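Local atomic coordinates of oxidoreductase (PDB entry 3E18), a protein that probably acts as an NAD-dependent oxidoreductase of the GFO/IDH/MocA family, binding NAD in a Rossmann-fold domain, although its substrate is not established. Residues A[109-112]-A[113-117]; A[240-244]-A[245-249]; A[285-289]-A[290-294]; A[321-325]-A[326-330]; A[329-332]-A[333-337]. All blocks are in the same frame, centred on the assembly; numbering follows the deposited sequence. Where two conformers were deposited one is given.

Interaction 1: residues A[109-112]-A[113-117]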
loop_
_atom_site.group_PDB
_atom_site.type_symbol
_atom_site.label_atom_id
_atom_site.label_comp_id
_atom_site.label_asym_id
_atom_site.label_seq_id
_atom_site.Cartn_x
_atom_site.Cartn_y
_atom_site.Cartn_z
ATOM N N MET A 109 -20.837 4.658 28.361
ATOM C CA MET A 109 -21.732 3.514 28.190
ATOM C C MET A 109 -22.334 3.039 29.519
ATOM O O MET A 109 -23.547 2.779 29.604
ATOM C CB MET A 109 -21.005 2.354 27.476
ATOM C CG MET A 109 -20.801 2.547 25.946
ATOM S SD MET A 109 -19.648 1.371 25.155
ATOM C CE MET A 109 -20.447 -0.196 25.472
ATOM N N ASP A 110 -21.482 2.945 30.540
ATOM C CA ASP A 110 -21.900 2.606 31.902
ATOM C C ASP A 110 -22.923 3.593 32.466
ATOM O O ASP A 110 -23.956 3.185 32.967
ATOM C CB ASP A 110 -20.687 2.538 32.831
ATOM C CG ASP A 110 -19.861 1.273 32.639
ATOM O OD1 ASP A 110 -20.364 0.287 32.055
ATOM O OD2 ASP A 110 -18.698 1.280 33.084
ATOM N N VAL A 111 -22.627 4.884 32.365
ATOM C CA VAL A 111 -23.545 5.925 32.818
ATOM C C VAL A 111 -24.886 5.847 32.069
ATOM O O VAL A 111 -25.928 5.850 32.705
ATOM C CB VAL A 111 -22.918 7.348 32.727
ATOM C CG1 VAL A 111 -23.942 8.430 33.083
ATOM C CG2 VAL A 111 -21.692 7.459 33.647
ATOM N N ALA A 112 -24.850 5.741 30.739
ATOM C CA ALA A 112 -26.077 5.669 29.915
ATOM C C ALA A 112 -26.969 4.503 30.349
ATOM O O ALA A 112 -28.188 4.649 30.480
ATOM C CB ALA A 112 -25.725 5.554 28.426
ATOM N N LYS A 113 -26.348 3.364 30.614
ATOM C CA LYS A 113 -27.068 2.195 31.101
ATOM C C LYS A 113 -27.697 2.442 32.484
ATOM O O LYS A 113 -28.858 2.106 32.709
ATOM C CB LYS A 113 -26.129 0.996 31.169
ATOM C CG LYS A 113 -26.848 -0.331 31.317
ATOM C CD LYS A 113 -25.909 -1.439 31.777
ATOM C CE LYS A 113 -26.643 -2.775 31.922
ATOM N NZ LYS A 113 -27.685 -2.764 32.995
ATOM N N ARG A 114 -26.922 3.030 33.394
ATOM C CA ARG A 114 -27.372 3.314 34.758
ATOM C C ARG A 114 -28.526 4.306 34.830
ATOM O O ARG A 114 -29.415 4.152 35.660
ATOM C CB ARG A 114 -26.196 3.781 35.626
ATOM C CG ARG A 114 -25.224 2.658 35.937
ATOM C CD ARG A 114 -23.844 3.182 36.252
ATOM N NE ARG A 114 -22.853 2.105 36.316
ATOM C CZ ARG A 114 -21.544 2.292 36.446
ATOM N NH1 ARG A 114 -21.042 3.510 36.522
ATOM N NH2 ARG A 114 -20.732 1.252 36.487
ATOM N N VAL A 115 -28.528 5.312 33.958
ATOM C CA VAL A 115 -29.596 6.299 33.979
ATOM C C VAL A 115 -30.738 5.978 32.999
ATOM O O VAL A 115 -31.699 6.753 32.898
ATOM C CB VAL A 115 -29.075 7.729 33.686
ATOM C CG1 VAL A 115 -27.986 8.129 34.672
ATOM C CG2 VAL A 115 -28.553 7.827 32.257
ATOM N N ASN A 116 -30.604 4.863 32.273
ATOM C CA ASN A 116 -31.586 4.420 31.273
ATOM C C ASN A 116 -31.835 5.488 30.190
ATOM O O ASN A 116 -32.971 5.893 29.935
ATOM C CB ASN A 116 -32.884 3.958 31.966
ATOM C CG ASN A 116 -33.806 3.181 31.051
ATOM O OD1 ASN A 116 -33.377 2.623 30.045
ATOM N ND2 ASN A 116 -35.087 3.137 31.404
ATOM N N LYS A 117 -30.749 5.973 29.596
ATOM C CA LYS A 117 -30.821 6.924 28.476
ATOM C C LYS A 117 -29.912 6.432 27.351
ATOM O O LYS A 117 -29.075 5.553 27.562
ATOM C CB LYS A 117 -30.427 8.339 28.915
ATOM C CG LYS A 117 -31.360 8.987 29.971
ATOM C CD LYS A 117 -32.721 9.411 29.371
ATOM C CE LYS A 117 -33.765 9.655 30.463
ATOM N NZ LYS A 117 -35.089 9.999 29.847
#

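Interaction 2: residues A[240-244]-A[245-249]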
loop_
_atom_site.group_PDB
_atom_site.type_symbol
_atom_site.label_atom_id
_atom_site.label_comp_id
_atom_site.label_asym_id
_atom_site.label_seq_id
_atom_site.Cartn_x
_atom_site.Cartn_y
_atom_site.Cartn_z
ATOM N N TYR A 240 -9.949 0.706 -3.634
ATOM C CA TYR A 240 -9.350 -0.265 -4.528
ATOM C C TYR A 240 -9.532 -1.582 -3.804
ATOM O O TYR A 240 -9.006 -1.770 -2.711
ATOM C CB TYR A 240 -7.868 0.032 -4.783
ATOM C CG TYR A 240 -7.153 -0.998 -5.666
ATOM C CD1 TYR A 240 -7.274 -0.971 -7.064
ATOM C CD2 TYR A 240 -6.361 -1.995 -5.095
ATOM C CE1 TYR A 240 -6.615 -1.916 -7.869
ATOM C CE2 TYR A 240 -5.697 -2.939 -5.887
ATOM C CZ TYR A 240 -5.835 -2.901 -7.268
ATOM O OH TYR A 240 -5.170 -3.834 -8.037
ATOM N N VAL A 241 -10.319 -2.468 -4.392
ATOM C CA VAL A 241 -10.731 -3.685 -3.676
ATOM C C VAL A 241 -10.473 -4.933 -4.501
ATOM O O VAL A 241 -10.622 -4.918 -5.702
ATOM C CB VAL A 241 -12.228 -3.609 -3.212
ATOM C CG1 VAL A 241 -12.420 -2.524 -2.119
ATOM C CG2 VAL A 241 -13.181 -3.336 -4.391
ATOM N N LYS A 242 -10.109 -6.032 -3.842
ATOM C CA LYS A 242 -9.721 -7.235 -4.544
ATOM C C LYS A 242 -10.510 -8.398 -4.004
ATOM O O LYS A 242 -10.685 -8.513 -2.794
ATOM C CB LYS A 242 -8.228 -7.530 -4.326
ATOM C CG LYS A 242 -7.270 -6.527 -4.972
ATOM C CD LYS A 242 -5.804 -6.926 -4.724
ATOM C CE LYS A 242 -5.378 -8.069 -5.642
ATOM N NZ LYS A 242 -4.135 -8.701 -5.110
ATOM N N GLY A 243 -10.972 -9.255 -4.906
ATOM C CA GLY A 243 -11.717 -10.446 -4.552
ATOM C C GLY A 243 -11.262 -11.625 -5.371
ATOM O O GLY A 243 -10.479 -11.464 -6.302
ATOM N N THR A 244 -11.750 -12.814 -5.018
ATOM C CA THR A 244 -11.424 -14.054 -5.732
ATOM C C THR A 244 -11.863 -14.060 -7.213
ATOM O O THR A 244 -11.356 -14.839 -8.014
ATOM C CB THR A 244 -12.038 -15.267 -5.019
ATOM O OG1 THR A 244 -13.453 -15.070 -4.893
ATOM C CG2 THR A 244 -11.440 -15.430 -3.639
ATOM N N GLU A 245 -12.794 -13.174 -7.571
ATOM C CA GLU A 245 -13.343 -13.118 -8.919
ATOM C C GLU A 245 -13.404 -11.682 -9.424
ATOM O O GLU A 245 -14.417 -11.258 -9.959
ATOM C CB GLU A 245 -14.754 -13.721 -8.947
ATOM C CG GLU A 245 -14.860 -15.193 -8.457
ATOM C CD GLU A 245 -14.220 -16.214 -9.410
ATOM O OE1 GLU A 245 -13.916 -15.876 -10.580
ATOM O OE2 GLU A 245 -14.029 -17.379 -8.982
ATOM N N GLY A 246 -12.313 -10.945 -9.277
ATOM C CA GLY A 246 -12.259 -9.597 -9.827
ATOM C C GLY A 246 -11.649 -8.568 -8.911
ATOM O O GLY A 246 -11.232 -8.879 -7.792
ATOM N N THR A 247 -11.627 -7.333 -9.404
ATOM C CA THR A 247 -11.014 -6.205 -8.747
ATOM C C THR A 247 -11.937 -5.020 -9.055
ATOM O O THR A 247 -12.504 -4.960 -10.148
ATOM C CB THR A 247 -9.573 -5.954 -9.314
ATOM O OG1 THR A 247 -8.783 -7.147 -9.179
ATOM C CG2 THR A 247 -8.875 -4.824 -8.596
ATOM N N GLY A 248 -12.109 -4.116 -8.090
ATOM C CA GLY A 248 -12.903 -2.896 -8.289
ATOM C C GLY A 248 -12.177 -1.628 -7.892
ATOM O O GLY A 248 -11.281 -1.637 -7.067
ATOM N N ILE A 249 -12.589 -0.509 -8.470
ATOM C CA ILE A 249 -11.947 0.742 -8.166
ATOM C C ILE A 249 -13.044 1.809 -8.145
ATOM O O ILE A 249 -13.968 1.778 -8.980
ATOM C CB ILE A 249 -10.802 1.064 -9.201
ATOM C CG1 ILE A 249 -9.945 2.262 -8.758
ATOM C CG2 ILE A 249 -11.362 1.291 -10.618
ATOM C CD1 ILE A 249 -8.631 2.387 -9.525
#

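Interaction 3: residues A[285-289]-A[290-294]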
loop_
_atom_site.group_PDB
_atom_site.type_symbol
_atom_site.label_atom_id
_atom_site.label_comp_id
_atom_site.label_asym_id
_atom_site.label_seq_id
_atom_site.Cartn_x
_atom_site.Cartn_y
_atom_site.Cartn_z
ATOM N N ALA A 285 1.650 -8.462 -18.666
ATOM C CA ALA A 285 0.970 -7.914 -19.845
ATOM C C ALA A 285 -0.544 -7.946 -19.624
ATOM O O ALA A 285 -1.029 -8.803 -18.873
ATOM C CB ALA A 285 1.339 -8.729 -21.078
ATOM N N PRO A 286 -1.302 -7.020 -20.265
ATOM C CA PRO A 286 -2.761 -7.127 -20.168
ATOM C C PRO A 286 -3.243 -8.517 -20.595
ATOM O O PRO A 286 -2.673 -9.101 -21.524
ATOM C CB PRO A 286 -3.260 -6.071 -21.160
ATOM C CG PRO A 286 -2.165 -5.071 -21.225
ATOM C CD PRO A 286 -0.896 -5.856 -21.076
ATOM N N PRO A 287 -4.257 -9.070 -19.898
ATOM C CA PRO A 287 -4.808 -10.347 -20.354
ATOM C C PRO A 287 -5.423 -10.202 -21.746
ATOM O O PRO A 287 -5.745 -9.079 -22.168
ATOM C CB PRO A 287 -5.898 -10.657 -19.317
ATOM C CG PRO A 287 -5.548 -9.817 -18.129
ATOM C CD PRO A 287 -4.928 -8.584 -18.680
ATOM N N SER A 288 -5.562 -11.316 -22.462
ATOM C CA SER A 288 -6.217 -11.299 -23.777
ATOM C C SER A 288 -7.669 -10.826 -23.634
ATOM O O SER A 288 -8.258 -10.954 -22.557
ATOM C CB SER A 288 -6.154 -12.678 -24.431
ATOM O OG SER A 288 -6.742 -13.657 -23.591
ATOM N N GLU A 289 -8.223 -10.264 -24.710
ATOM C CA GLU A 289 -9.590 -9.704 -24.725
ATOM C C GLU A 289 -10.639 -10.665 -24.149
ATOM O O GLU A 289 -11.476 -10.264 -23.334
ATOM C CB GLU A 289 -9.969 -9.251 -26.147
ATOM C CG GLU A 289 -11.280 -8.461 -26.247
ATOM C CD GLU A 289 -11.393 -7.620 -27.525
ATOM O OE1 GLU A 289 -11.175 -8.161 -28.634
ATOM O OE2 GLU A 289 -11.713 -6.414 -27.418
ATOM N N GLU A 290 -10.542 -11.937 -24.536
ATOM C CA GLU A 290 -11.456 -12.993 -24.086
ATOM C C GLU A 290 -11.412 -13.322 -22.584
ATOM O O GLU A 290 -12.371 -13.888 -22.050
ATOM C CB GLU A 290 -11.228 -14.279 -24.897
ATOM C CG GLU A 290 -9.814 -14.851 -24.836
ATOM C CD GLU A 290 -8.947 -14.451 -26.027
ATOM O OE1 GLU A 290 -9.074 -13.311 -26.535
ATOM O OE2 GLU A 290 -8.124 -15.288 -26.455
ATOM N N ALA A 291 -10.305 -12.971 -21.920
ATOM C CA ALA A 291 -10.040 -13.360 -20.521
ATOM C C ALA A 291 -10.813 -12.583 -19.443
ATOM O O ALA A 291 -10.929 -13.042 -18.309
ATOM C CB ALA A 291 -8.535 -13.289 -20.243
ATOM N N THR A 292 -11.297 -11.390 -19.768
ATOM C CA THR A 292 -11.943 -10.559 -18.759
ATOM C C THR A 292 -13.254 -9.927 -19.231
ATOM O O THR A 292 -13.500 -9.773 -20.438
ATOM C CB THR A 292 -11.026 -9.398 -18.249
ATOM O OG1 THR A 292 -10.822 -8.446 -19.296
ATOM C CG2 THR A 292 -9.675 -9.905 -17.738
ATOM N N ASN A 293 -14.079 -9.562 -18.256
ATOM C CA ASN A 293 -15.242 -8.704 -18.469
ATOM C C ASN A 293 -15.095 -7.404 -17.698
ATOM O O ASN A 293 -14.649 -7.406 -16.555
ATOM C CB ASN A 293 -16.510 -9.396 -17.974
ATOM C CG ASN A 293 -16.966 -10.508 -18.888
ATOM O OD1 ASN A 293 -16.975 -10.361 -20.111
ATOM N ND2 ASN A 293 -17.359 -11.638 -18.295
ATOM N N THR A 294 -15.498 -6.296 -18.302
ATOM C CA THR A 294 -15.501 -5.025 -17.594
ATOM C C THR A 294 -16.930 -4.576 -17.328
ATOM O O THR A 294 -17.763 -4.541 -18.242
ATOM C CB THR A 294 -14.748 -3.961 -18.386
ATOM O OG1 THR A 294 -13.410 -4.415 -18.588
ATOM C CG2 THR A 294 -14.718 -2.643 -17.638
#

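Interaction 4: residues A[321-325]-A[326-330]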
loop_
_atom_site.group_PDB
_atom_site.type_symbol
_atom_site.label_atom_id
_atom_site.label_comp_id
_atom_site.label_asym_id
_atom_site.label_seq_id
_atom_site.Cartn_x
_atom_site.Cartn_y
_atom_site.Cartn_z
ATOM N N PRO A 321 -30.204 0.224 17.282
ATOM C CA PRO A 321 -29.324 1.229 16.674
ATOM C C PRO A 321 -28.491 0.702 15.495
ATOM O O PRO A 321 -28.032 -0.442 15.524
ATOM C CB PRO A 321 -28.412 1.658 17.833
ATOM C CG PRO A 321 -28.477 0.534 18.826
ATOM C CD PRO A 321 -29.800 -0.124 18.664
ATOM N N ILE A 322 -28.332 1.528 14.460
ATOM C CA ILE A 322 -27.428 1.212 13.342
ATOM C C ILE A 322 -25.971 1.392 13.804
ATOM O O ILE A 322 -25.149 0.476 13.663
ATOM C CB ILE A 322 -27.752 2.062 12.073
ATOM C CG1 ILE A 322 -29.083 1.601 11.449
ATOM C CG2 ILE A 322 -26.625 1.970 11.035
ATOM C CD1 ILE A 322 -29.648 2.547 10.403
ATOM N N VAL A 323 -25.662 2.565 14.353
ATOM C CA VAL A 323 -24.350 2.831 14.960
ATOM C C VAL A 323 -24.390 2.338 16.408
ATOM O O VAL A 323 -24.934 3.006 17.279
ATOM C CB VAL A 323 -23.984 4.333 14.933
ATOM C CG1 VAL A 323 -22.568 4.536 15.471
ATOM C CG2 VAL A 323 -24.076 4.899 13.526
ATOM N N GLN A 324 -23.836 1.151 16.641
ATOM C CA GLN A 324 -23.855 0.530 17.948
ATOM C C GLN A 324 -22.623 0.945 18.732
ATOM O O GLN A 324 -21.545 1.083 18.159
ATOM C CB GLN A 324 -23.911 -0.993 17.791
ATOM C CG GLN A 324 -25.153 -1.431 17.047
ATOM C CD GLN A 324 -25.591 -2.835 17.386
ATOM O OE1 GLN A 324 -26.076 -3.097 18.489
ATOM N NE2 GLN A 324 -25.446 -3.748 16.430
ATOM N N ASN A 325 -22.785 1.150 20.039
ATOM C CA ASN A 325 -21.705 1.672 20.880
ATOM C C ASN A 325 -20.528 0.711 20.996
ATOM O O ASN A 325 -19.380 1.142 21.047
ATOM C CB ASN A 325 -22.237 2.055 22.263
ATOM C CG ASN A 325 -23.035 3.340 22.236
ATOM O OD1 ASN A 325 -22.757 4.236 21.446
ATOM N ND2 ASN A 325 -24.030 3.439 23.106
ATOM N N GLU A 326 -20.830 -0.582 21.015
ATOM C CA GLU A 326 -19.816 -1.631 21.057
ATOM C C GLU A 326 -18.934 -1.624 19.802
ATOM O O GLU A 326 -17.738 -1.924 19.868
ATOM C CB GLU A 326 -20.467 -3.003 21.281
ATOM C CG GLU A 326 -21.944 -3.114 20.874
ATOM C CD GLU A 326 -22.915 -2.541 21.914
ATOM O OE1 GLU A 326 -23.737 -1.680 21.539
ATOM O OE2 GLU A 326 -22.846 -2.937 23.099
ATOM N N GLU A 327 -19.529 -1.267 18.661
ATOM C CA GLU A 327 -18.780 -1.094 17.419
ATOM C C GLU A 327 -17.859 0.113 17.536
ATOM O O GLU A 327 -16.701 0.062 17.138
ATOM C CB GLU A 327 -19.718 -0.871 16.226
ATOM C CG GLU A 327 -20.635 -2.021 15.893
ATOM C CD GLU A 327 -21.703 -1.658 14.860
ATOM O OE1 GLU A 327 -21.963 -0.463 14.605
ATOM O OE2 GLU A 327 -22.292 -2.583 14.291
ATOM N N VAL A 328 -18.398 1.199 18.084
ATOM C CA VAL A 328 -17.664 2.448 18.266
ATOM C C VAL A 328 -16.455 2.240 19.199
ATOM O O VAL A 328 -15.365 2.784 18.939
ATOM C CB VAL A 328 -18.632 3.588 18.727
ATOM C CG1 VAL A 328 -17.906 4.886 18.996
ATOM C CG2 VAL A 328 -19.686 3.826 17.669
ATOM N N TYR A 329 -16.661 1.412 20.230
ATOM C CA TYR A 329 -15.626 0.952 21.166
ATOM C C TYR A 329 -14.478 0.217 20.463
ATOM O O TYR A 329 -13.304 0.524 20.704
ATOM C CB TYR A 329 -16.246 0.050 22.252
ATOM C CG TYR A 329 -15.241 -0.557 23.215
ATOM C CD1 TYR A 329 -14.539 0.247 24.113
ATOM C CD2 TYR A 329 -14.988 -1.936 23.224
ATOM C CE1 TYR A 329 -13.603 -0.294 24.992
ATOM C CE2 TYR A 329 -14.058 -2.496 24.114
ATOM C CZ TYR A 329 -13.372 -1.664 24.989
ATOM O OH TYR A 329 -12.447 -2.177 25.863
ATOM N N GLN A 330 -14.822 -0.742 19.605
ATOM C CA GLN A 330 -13.815 -1.510 18.854
ATOM C C GLN A 330 -13.007 -0.627 17.914
ATOM O O GLN A 330 -11.806 -0.832 17.750
ATOM C CB GLN A 330 -14.442 -2.667 18.095
ATOM C CG GLN A 330 -15.094 -3.726 18.982
ATOM C CD GLN A 330 -14.112 -4.460 19.900
ATOM O OE1 GLN A 330 -12.935 -4.638 19.575
ATOM N NE2 GLN A 330 -14.605 -4.898 21.052
HETATM O O HOH W 1 -24.843 -2.088 13.404
HETATM O O HOH W 2 -26.180 -1.301 20.508
#

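Interaction 5: residues A[329-332]-A[333-337]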
loop_
_atom_site.group_PDB
_atom_site.type_symbol
_atom_site.label_atom_id
_atom_site.label_comp_id
_atom_site.label_asym_id
_atom_site.label_seq_id
_atom_site.Cartn_x
_atom_site.Cartn_y
_atom_site.Cartn_z
ATOM N N TYR A 329 -16.661 1.412 20.230
ATOM C CA TYR A 329 -15.626 0.952 21.166
ATOM C C TYR A 329 -14.478 0.217 20.463
ATOM O O TYR A 329 -13.304 0.524 20.704
ATOM C CB TYR A 329 -16.246 0.050 22.252
ATOM C CG TYR A 329 -15.241 -0.557 23.215
ATOM C CD1 TYR A 329 -14.539 0.247 24.113
ATOM C CD2 TYR A 329 -14.988 -1.936 23.224
ATOM C CE1 TYR A 329 -13.603 -0.294 24.992
ATOM C CE2 TYR A 329 -14.058 -2.496 24.114
ATOM C CZ TYR A 329 -13.372 -1.664 24.989
ATOM O OH TYR A 329 -12.447 -2.177 25.863
ATOM N N GLN A 330 -14.822 -0.742 19.605
ATOM C CA GLN A 330 -13.815 -1.510 18.854
ATOM C C GLN A 330 -13.007 -0.627 17.914
ATOM O O GLN A 330 -11.806 -0.832 17.750
ATOM C CB GLN A 330 -14.442 -2.667 18.095
ATOM C CG GLN A 330 -15.094 -3.726 18.982
ATOM C CD GLN A 330 -14.112 -4.460 19.900
ATOM O OE1 GLN A 330 -12.935 -4.638 19.575
ATOM N NE2 GLN A 330 -14.605 -4.898 21.052
ATOM N N VAL A 331 -13.661 0.370 17.326
ATOM C CA VAL A 331 -12.937 1.382 16.541
ATOM C C VAL A 331 -11.937 2.130 17.417
ATOM O O VAL A 331 -10.782 2.277 17.038
ATOM C CB VAL A 331 -13.895 2.341 15.836
ATOM C CG1 VAL A 331 -13.131 3.472 15.134
ATOM C CG2 VAL A 331 -14.737 1.573 14.825
ATOM N N LEU A 332 -12.357 2.568 18.608
ATOM C CA LEU A 332 -11.454 3.331 19.476
ATOM C C LEU A 332 -10.265 2.495 19.943
ATOM O O LEU A 332 -9.159 3.004 20.034
ATOM C CB LEU A 332 -12.195 3.954 20.675
ATOM C CG LEU A 332 -13.247 5.041 20.412
ATOM C CD1 LEU A 332 -13.981 5.350 21.714
ATOM C CD2 LEU A 332 -12.662 6.316 19.850
ATOM N N LYS A 333 -10.503 1.208 20.191
ATOM C CA LYS A 333 -9.439 0.263 20.490
ATOM C C LYS A 333 -8.488 0.098 19.297
ATOM O O LYS A 333 -7.283 -0.077 19.485
ATOM C CB LYS A 333 -10.031 -1.095 20.852
ATOM C CG LYS A 333 -10.449 -1.255 22.302
ATOM C CD LYS A 333 -10.893 -2.690 22.574
ATOM C CE LYS A 333 -9.731 -3.635 22.899
ATOM N NZ LYS A 333 -9.075 -3.332 24.214
ATOM N N LEU A 334 -9.032 0.168 18.080
ATOM C CA LEU A 334 -8.218 0.080 16.863
ATOM C C LEU A 334 -7.346 1.323 16.695
ATOM O O LEU A 334 -6.174 1.217 16.339
ATOM C CB LEU A 334 -9.095 -0.161 15.615
ATOM C CG LEU A 334 -8.448 -0.294 14.224
ATOM C CD1 LEU A 334 -7.318 -1.293 14.239
ATOM C CD2 LEU A 334 -9.473 -0.721 13.184
ATOM N N ILE A 335 -7.913 2.490 16.968
ATOM C CA ILE A 335 -7.150 3.730 16.963
ATOM C C ILE A 335 -5.991 3.709 17.985
ATOM O O ILE A 335 -4.874 4.169 17.694
ATOM C CB ILE A 335 -8.083 4.936 17.187
ATOM C CG1 ILE A 335 -8.913 5.185 15.922
ATOM C CG2 ILE A 335 -7.290 6.187 17.539
ATOM C CD1 ILE A 335 -10.099 6.153 16.120
ATOM N N GLU A 336 -6.257 3.141 19.160
ATOM C CA GLU A 336 -5.236 2.957 20.188
ATOM C C GLU A 336 -4.122 2.012 19.723
ATOM O O GLU A 336 -2.937 2.312 19.931
ATOM C CB GLU A 336 -5.872 2.470 21.488
ATOM C CG GLU A 336 -6.696 3.557 22.168
ATOM C CD GLU A 336 -7.511 3.061 23.341
ATOM O OE1 GLU A 336 -7.836 1.851 23.417
ATOM O OE2 GLU A 336 -7.822 3.900 24.202
ATOM N N ALA A 337 -4.500 0.898 19.080
ATOM C CA ALA A 337 -3.532 -0.016 18.440
ATOM C C ALA A 337 -2.695 0.677 17.366
ATOM O O ALA A 337 -1.498 0.434 17.260
ATOM C CB ALA A 337 -4.226 -1.228 17.859
#

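Interaction 1: residues A[109-112]-A[113-117]
The C-terminal turn of helix 102-115 closes in a Schellman motif, in which A112 and K117 meet through their backbones. K117 N donates to A112 O over 3.0 Å, spanning the turn, and inside it N116 N makes a weak bond to K113 O. N116 takes a positive phi (57°), which turns the chain out of the helix. Separately, on the surface, R114 runs extended back alongside D110, one turn earlier, and lays its guanidinium over the aspartate, D110 CB sitting 3.7 Å from R114 CZ above the centre of the group. Carboxylate and guanidinium are stacked, 24° apart; D110 OD2 lies well out of the guanidinium plane, and its salt bridge to R114 NH2 is long at 4.0 Å and rests on charge alone. V111 CG1 and V115 CG1 touch loosely at 4.4 Å. A112 and V111 also face L86 of helix 78-87. Such an ending reverses the chain toward strand 119-122, completing a beta-alpha-beta unit of the Rossmann fold.

Interaction 2: residues A[240-244]-A[245-249]
Y240 and T247 pack side chain to side chain in the buried half of a beta hairpin, where T247 CG2 lies 3.8 Å from Y240 CE1, approaching the ring obliquely. I249 CD1 comes instead to the ring edge, 4.4 Å from Y240 CD1. The tyrosine reaches T247 because its CG stands opposite the backbone N (chi1 177°). On the other face V241 closes down on a glycine, and with no side chain in the way V241 CG2 settles 3.7 Å from G248 O. Between these faces V241 and G248 form a hydrogen-bonded pair, with V241 N to G248 O at 3.0 Å and G248 N to V241 O at 2.9 Å. The polar tips look across the dimer interface: Y240 OH bonds I234 O, K242 NZ bonds T231 OG1 and T247 OG1 bonds F233 N, all of the second subunit. Packing slackens at the turn, where T244 and E245 are exposed. There G243 N still bonds G246 O at 2.9 Å, T244 OG1 is taken up by E145 N, and G246 has a phi of 137°, which suits glycine. The two strands, joined through T244 and E245, form a beta hairpin within the mixed sheet of the C-terminal domain.

Interaction 3: residues A[285-289]-A[290-294]
E290 folds back over S288 in a beta turn that leads the chain into strand 292-295, the outermost strand at one end of the large mixed sheet. The turn is closed by A291 N, which donates to S288 O over 2.9 Å from well above the carbonyl plane. Followed outward, the E290 side chain shows how the glutamate is wrapped on the turn. CB rests 3.7 Å from E289 C. CG is set between the backbone N and the carbonyl carbon (chi1 58°), which carries it back over the preceding residues to 3.5 Å from S288 OG. A bend at chi2 then brings CD 3.4 Å from the same S288 OG. Both carboxylate oxygens lie by the serine; OE1 also comes within 3.7 Å of E289 N, and OE2 is 3.6 Å from S288 OG, neither distance being a bond. The serine hydroxyl itself is hydrogen-bonded to S269 OG, so the glutamate covers a group that is already engaged elsewhere. E290 also touches L265, and its backbone O accepts a bond from T263 OG1. On the P287 side of the turn the contact is apolar: P287 faces A291 and T292, and packs on N157 of the second subunit as well. P287 CB meets A291 CB at 3.8 Å, while P287 CG touches T292 CG2 at 4.1 Å, the two side chains crossing at about a right angle.

Interaction 4: residues A[321-325]-A[326-330]
The amide of Q324 is turned 67° from the carboxylate of E327 and does not stack on it, at the N-terminal end of helix 325-344. Over the carboxylate, well out of its plane, stands the backbone N of Q324, which donates a nearly straight bond (165°) to E327 OE1 at 3.2 Å. Q324 CB covers the same face of the carboxylate, 3.7 Å from E327 CD. Q324 is the N-cap, and this backbone-to-carboxylate bond is one half of a capping box; the return bond from the cap's side chain is absent. E327 OE1 has a second partner in R126 NH1, a salt bridge. The other oxygen is tied to the incoming loop by a water that donates to both E327 OE2 and I322 O, at 2.7 and 2.6 Å respectively. The first helical turn follows: V328 N reaches Q324 O at 3.2 Å in the carbonyl plane, while the bond of E327 N to the same oxygen is weak. The N325 side chain is held elsewhere, ND2 bonding F119 O. On the inner side, against V121 of the Rossmann sheet, V323 and V328 bring loop and helix together, with V323 CG1 touching V328 CG2 at 3.7 Å.

Interaction 5: residues A[329-332]-A[333-337]
K333 lies across the ring of Y329, and this CH-pi contact is the principal meeting of side chains here. K333 CG stands over one face, 4.3 Å from the centroid of the Y329 ring and displaced toward its rim. CD comes lower still, 3.5 Å from Y329 CE2. Bends at chi3 (85°) and chi4 (68°) then curl the lysine along the ring, bringing K333 NZ within 3.9 Å of Y329 OH. Q330 runs beside the lysine in the same direction, touching it lightly through OE1. These residues form the more exposed flank of helix 325-344, a long helix set against helix 102-115 of the Rossmann domain on one side and helix 173-188 on another, a position consistent with a helix at the junction of the two domains. Backbone bonds are of the regular i to i+4 kind, K333 N to Y329 O measuring 2.9 Å and E336 N to L332 O 3.0 Å. The bond from L334 N to Q330 O is more bent, at 141°. Apolar contacts belong to the buried flank. V331 CG1 meets I335 CD1 at 4.2 Å, and both residues pack on helix 173-188, through L186 and L182 respectively, while L332 turns to L105 and V98. The aliphatic E336 CG packs 3.3 Å from L332 O, while the carboxylate is hydrogen-bonded through OE1 to S102 OG.

Overall arrangement
All five contacts are local and, read from the N terminus, come in series except that interaction 5 begins on the stretch where interaction 4 ends; none nests or crosses. Interaction 1 finishes helix 102-115 before the last strand of the Rossmann sheet. Interaction 2 closes a hairpin in the mixed sheet, and interaction 3, its centre about 15 Å away, turns the chain into an outermost strand of that sheet; both touch the second subunit. The chain then returns: interaction 4 starts helix 325-344, and interaction 5 continues it, sharing Y329 and Q330. Interactions 1 and 4 meet directly, M109 SD lying 3.9 Å from N325 CB, so the late helix is packed back onto the NAD-binding domain.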